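Local coordinates for Crov588 (Cafeteriavirus, PDB 6NYR), which is of unknown function but folds as a circular leucine-rich-repeat solenoid built from FNIP repeats, an architecture often used for protein binding, at residues 363-374 / 385-396. Sequence-based numbering, arbitrary orientation.
Sequences LTHLTFGDDFNQ and LVHLSFGCEFNQ
Leu366 N to His387 O, Ser389 N to Leu366 O and Phe368 N to Ser389 O form the parallel beta ladder between two successive leucine-rich-repeat coils. At its start Thr364 O accepts from both Val386 N and His387 N; farther on, Glu393 N reaches Asp370 O at 2.9 Å.

The asparagine ladder is the polar counterpart. With its CG anti to the backbone N (chi1 -169°), Asn373 carries OD1 across to Asn395 N (2.8 Å) and Gln396 NE2 (2.9 Å), which approach from opposite faces of the amide. A short amide suits this task, giving an acceptor to the next coil.

Leucines and phenylalanines suit the buried interior, stacking coil on coil. Leu366 CD2 meets Leu388 CD1 at 3.8 Å, the two side chains pointing the same way, while the Phe368 and Phe390 rings lie nearly parallel (11°) but slid apart. Within each coil the rings also stack face to face, offset: Phe372 on Phe368 and Phe394 on Phe390.

The opposite, partly exposed strand face suits polar Thr367 and Ser389, and there His365 CD2 packs against His387 CB at 3.4 Å.

Strands 343-345 and 409-411 flank the pair, and Asn351 and Gln418 carry the amide ladder into the adjoining coils.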
loop_
_atom_site.group_PDB
_atom_site.type_symbol
_atom_site.label_atom_id
_atom_site.label_comp_id
_atom_site.label_asym_id
_atom_site.label_seq_id
_atom_site.Cartn_x
_atom_site.Cartn_y
_atom_site.Cartn_z
ATOM N N LEU A 363 6.557 -22.740 -16.926
ATOM C CA LEU A 363 6.592 -22.097 -15.617
ATOM C C LEU A 363 7.661 -21.014 -15.581
ATOM O O LEU A 363 8.841 -21.281 -15.835
ATOM C CB LEU A 363 6.853 -23.139 -14.531
ATOM C CG LEU A 363 6.360 -22.781 -13.127
ATOM C CD1 LEU A 363 4.833 -22.828 -13.079
ATOM C CD2 LEU A 363 6.975 -23.702 -12.084
ATOM N N THR A 364 7.250 -19.796 -15.234
ATOM C CA THR A 364 8.169 -18.681 -15.053
ATOM C C THR A 364 8.341 -18.269 -13.601
ATOM O O THR A 364 9.390 -17.730 -13.248
ATOM C CB THR A 364 7.690 -17.458 -15.855
ATOM O OG1 THR A 364 6.399 -17.038 -15.389
ATOM C CG2 THR A 364 7.610 -17.790 -17.342
ATOM N N HIS A 365 7.348 -18.527 -12.755
ATOM C CA HIS A 365 7.344 -18.061 -11.372
ATOM C C HIS A 365 6.971 -19.220 -10.462
ATOM O O HIS A 365 5.879 -19.786 -10.586
ATOM C CB HIS A 365 6.365 -16.896 -11.192
ATOM C CG HIS A 365 6.783 -15.644 -11.896
ATOM N ND1 HIS A 365 6.676 -15.486 -13.262
ATOM C CD2 HIS A 365 7.310 -14.490 -11.425
ATOM C CE1 HIS A 365 7.123 -14.290 -13.601
ATOM N NE2 HIS A 365 7.513 -13.665 -12.504
ATOM N N LEU A 366 7.878 -19.565 -9.549
ATOM C CA LEU A 366 7.683 -20.664 -8.611
ATOM C C LEU A 366 7.961 -20.155 -7.208
ATOM O O LEU A 366 9.094 -19.769 -6.898
ATOM C CB LEU A 366 8.604 -21.839 -8.940
ATOM C CG LEU A 366 8.552 -23.028 -7.977
ATOM C CD1 LEU A 366 7.150 -23.606 -7.917
ATOM C CD2 LEU A 366 9.564 -24.088 -8.381
ATOM N N THR A 367 6.934 -20.158 -6.363
ATOM C CA THR A 367 7.041 -19.702 -4.984
ATOM C C THR A 367 6.680 -20.853 -4.058
ATOM O O THR A 367 5.565 -21.384 -4.127
ATOM C CB THR A 367 6.134 -18.491 -4.740
ATOM O OG1 THR A 367 6.557 -17.411 -5.588
ATOM C CG2 THR A 367 6.180 -18.058 -3.288
ATOM N N PHE A 368 7.616 -21.225 -3.191
ATOM C CA PHE A 368 7.380 -22.250 -2.188
ATOM C C PHE A 368 6.877 -21.608 -0.902
ATOM O O PHE A 368 7.039 -20.407 -0.670
ATOM C CB PHE A 368 8.650 -23.059 -1.898
ATOM C CG PHE A 368 9.021 -24.023 -2.989
ATOM C CD1 PHE A 368 8.304 -25.196 -3.164
ATOM C CD2 PHE A 368 10.098 -23.771 -3.825
ATOM C CE1 PHE A 368 8.644 -26.089 -4.161
ATOM C CE2 PHE A 368 10.442 -24.667 -4.821
ATOM C CZ PHE A 368 9.714 -25.825 -4.986
ATOM N N GLY A 369 6.286 -22.441 -0.045
ATOM C CA GLY A 369 5.789 -22.007 1.239
ATOM C C GLY A 369 6.744 -22.318 2.378
ATOM O O GLY A 369 7.907 -22.674 2.184
ATOM N N ASP A 370 6.222 -22.177 3.596
ATOM C CA ASP A 370 7.043 -22.316 4.791
ATOM C C ASP A 370 7.836 -23.619 4.793
ATOM O O ASP A 370 9.055 -23.619 4.998
ATOM C CB ASP A 370 6.161 -22.250 6.042
ATOM C CG ASP A 370 5.670 -20.854 6.349
ATOM O OD1 ASP A 370 6.085 -19.900 5.657
ATOM O OD2 ASP A 370 4.888 -20.709 7.310
ATOM N N ASP A 371 7.157 -24.746 4.576
ATOM C CA ASP A 371 7.702 -26.031 4.989
ATOM C C ASP A 371 8.512 -26.753 3.923
ATOM O O ASP A 371 9.227 -27.706 4.260
ATOM C CB ASP A 371 6.571 -26.962 5.446
ATOM C CG ASP A 371 6.060 -26.622 6.827
ATOM O OD1 ASP A 371 6.614 -25.695 7.456
ATOM O OD2 ASP A 371 5.096 -27.280 7.281
ATOM N N PHE A 372 8.405 -26.363 2.654
ATOM C CA PHE A 372 9.090 -27.118 1.616
ATOM C C PHE A 372 10.578 -27.235 1.931
ATOM O O PHE A 372 11.266 -26.232 2.136
ATOM C CB PHE A 372 8.925 -26.487 0.241
ATOM C CG PHE A 372 9.590 -27.280 -0.843
ATOM C CD1 PHE A 372 9.002 -28.442 -1.320
ATOM C CD2 PHE A 372 10.815 -26.890 -1.359
ATOM C CE1 PHE A 372 9.612 -29.185 -2.311
ATOM C CE2 PHE A 372 11.429 -27.637 -2.352
ATOM C CZ PHE A 372 10.825 -28.783 -2.824
ATOM N N ASN A 373 11.082 -28.468 1.914
ATOM C CA ASN A 373 12.459 -28.742 2.307
ATOM C C ASN A 373 12.887 -30.095 1.758
ATOM O O ASN A 373 13.296 -30.978 2.514
ATOM C CB ASN A 373 12.571 -28.699 3.831
ATOM C CG ASN A 373 13.999 -28.698 4.312
ATOM O OD1 ASN A 373 14.914 -28.309 3.591
ATOM N ND2 ASN A 373 14.200 -29.141 5.546
ATOM N N GLN A 374 12.788 -30.264 0.443
ATOM C CA GLN A 374 13.216 -31.478 -0.232
ATOM C C GLN A 374 14.370 -31.146 -1.167
ATOM O O GLN A 374 14.510 -30.005 -1.622
ATOM C CB GLN A 374 12.084 -32.117 -1.035
ATOM C CG GLN A 374 10.847 -32.406 -0.222
ATOM C CD GLN A 374 11.083 -33.449 0.851
ATOM O OE1 GLN A 374 11.853 -34.391 0.666
ATOM N NE2 GLN A 374 10.429 -33.277 1.989
ATOM N N LEU A 385 12.011 -20.991 -16.100
ATOM C CA LEU A 385 11.823 -20.333 -14.814
ATOM C C LEU A 385 12.730 -19.114 -14.697
ATOM O O LEU A 385 13.946 -19.205 -14.895
ATOM C CB LEU A 385 12.107 -21.327 -13.689
ATOM C CG LEU A 385 11.457 -21.098 -12.327
ATOM C CD1 LEU A 385 9.971 -21.440 -12.383
ATOM C CD2 LEU A 385 12.159 -21.924 -11.261
ATOM N N VAL A 386 12.131 -17.968 -14.377
ATOM C CA VAL A 386 12.887 -16.745 -14.152
ATOM C C VAL A 386 12.898 -16.336 -12.682
ATOM O O VAL A 386 13.840 -15.649 -12.257
ATOM C CB VAL A 386 12.352 -15.583 -15.018
ATOM C CG1 VAL A 386 12.248 -15.998 -16.478
ATOM C CG2 VAL A 386 11.007 -15.097 -14.498
ATOM N N HIS A 387 11.906 -16.751 -11.896
ATOM C CA HIS A 387 11.677 -16.235 -10.553
ATOM C C HIS A 387 11.452 -17.416 -9.622
ATOM O O HIS A 387 10.489 -18.169 -9.795
ATOM C CB HIS A 387 10.468 -15.294 -10.537
ATOM C CG HIS A 387 10.283 -14.564 -9.246
ATOM N ND1 HIS A 387 9.837 -15.185 -8.099
ATOM C CD2 HIS A 387 10.456 -13.260 -8.926
ATOM C CE1 HIS A 387 9.761 -14.298 -7.122
ATOM N NE2 HIS A 387 10.130 -13.122 -7.599
ATOM N N LEU A 388 12.339 -17.580 -8.644
ATOM C CA LEU A 388 12.286 -18.704 -7.714
ATOM C C LEU A 388 12.427 -18.178 -6.295
ATOM O O LEU A 388 13.433 -17.540 -5.963
ATOM C CB LEU A 388 13.377 -19.731 -8.023
ATOM C CG LEU A 388 13.477 -20.900 -7.043
ATOM C CD1 LEU A 388 12.184 -21.685 -7.003
ATOM C CD2 LEU A 388 14.642 -21.799 -7.429
ATOM N N SER A 389 11.418 -18.442 -5.466
ATOM C CA SER A 389 11.387 -18.007 -4.074
ATOM C C SER A 389 11.200 -19.218 -3.172
ATOM O O SER A 389 10.230 -19.966 -3.326
ATOM C CB SER A 389 10.265 -16.988 -3.861
ATOM O OG SER A 389 10.254 -16.499 -2.533
ATOM N N PHE A 390 12.121 -19.400 -2.231
ATOM C CA PHE A 390 12.020 -20.447 -1.224
ATOM C C PHE A 390 11.459 -19.890 0.083
ATOM O O PHE A 390 11.609 -18.705 0.392
ATOM C CB PHE A 390 13.386 -21.092 -0.955
ATOM C CG PHE A 390 13.891 -21.953 -2.079
ATOM C CD1 PHE A 390 13.428 -23.247 -2.240
ATOM C CD2 PHE A 390 14.842 -21.473 -2.961
ATOM C CE1 PHE A 390 13.892 -24.045 -3.267
ATOM C CE2 PHE A 390 15.316 -22.264 -3.993
ATOM C CZ PHE A 390 14.837 -23.554 -4.148
ATOM N N GLY A 391 10.802 -20.767 0.844
ATOM C CA GLY A 391 10.228 -20.420 2.129
ATOM C C GLY A 391 11.205 -20.580 3.282
ATOM O O GLY A 391 12.413 -20.741 3.101
ATOM N N CYS A 392 10.650 -20.553 4.502
ATOM C CA CYS A 392 11.497 -20.440 5.682
ATOM C C CYS A 392 12.360 -21.676 5.884
ATOM O O CYS A 392 13.510 -21.573 6.324
ATOM C CB CYS A 392 10.662 -20.244 6.948
ATOM S SG CYS A 392 9.260 -19.138 6.820
ATOM N N GLU A 393 11.811 -22.857 5.609
ATOM C CA GLU A 393 12.429 -24.089 6.079
ATOM C C GLU A 393 13.260 -24.805 5.021
ATOM O O GLU A 393 13.944 -25.780 5.359
ATOM C CB GLU A 393 11.345 -25.037 6.622
ATOM C CG GLU A 393 10.478 -24.391 7.704
ATOM C CD GLU A 393 10.163 -25.318 8.862
ATOM O OE1 GLU A 393 10.887 -26.320 9.054
ATOM O OE2 GLU A 393 9.180 -25.043 9.584
ATOM N N PHE A 394 13.262 -24.335 3.776
ATOM C CA PHE A 394 14.135 -24.946 2.786
ATOM C C PHE A 394 15.592 -24.760 3.201
ATOM O O PHE A 394 16.047 -23.639 3.447
ATOM C CB PHE A 394 13.920 -24.347 1.404
ATOM C CG PHE A 394 14.774 -24.987 0.348
ATOM C CD1 PHE A 394 14.423 -26.215 -0.190
ATOM C CD2 PHE A 394 15.934 -24.377 -0.090
ATOM C CE1 PHE A 394 15.206 -26.816 -1.157
ATOM C CE2 PHE A 394 16.725 -24.974 -1.060
ATOM C CZ PHE A 394 16.360 -26.192 -1.594
ATOM N N ASN A 395 16.327 -25.869 3.271
ATOM C CA ASN A 395 17.720 -25.848 3.699
ATOM C C ASN A 395 18.431 -27.076 3.148
ATOM O O ASN A 395 19.099 -27.803 3.890
ATOM C CB ASN A 395 17.795 -25.794 5.224
ATOM C CG ASN A 395 19.190 -25.507 5.728
ATOM O OD1 ASN A 395 20.041 -25.008 4.989
ATOM N ND2 ASN A 395 19.431 -25.810 6.998
ATOM N N GLN A 396 18.297 -27.305 1.845
ATOM C CA GLN A 396 18.918 -28.430 1.167
ATOM C C GLN A 396 20.019 -27.933 0.240
ATOM O O GLN A 396 20.018 -26.780 -0.202
ATOM C CB GLN A 396 17.889 -29.225 0.356
ATOM C CG GLN A 396 16.748 -29.798 1.171
ATOM C CD GLN A 396 17.219 -30.724 2.270
ATOM O OE1 GLN A 396 18.134 -31.525 2.075
ATOM N NE2 GLN A 396 16.608 -30.609 3.441
HETATM O O HOH W 1 8.478 -17.659 -0.375
#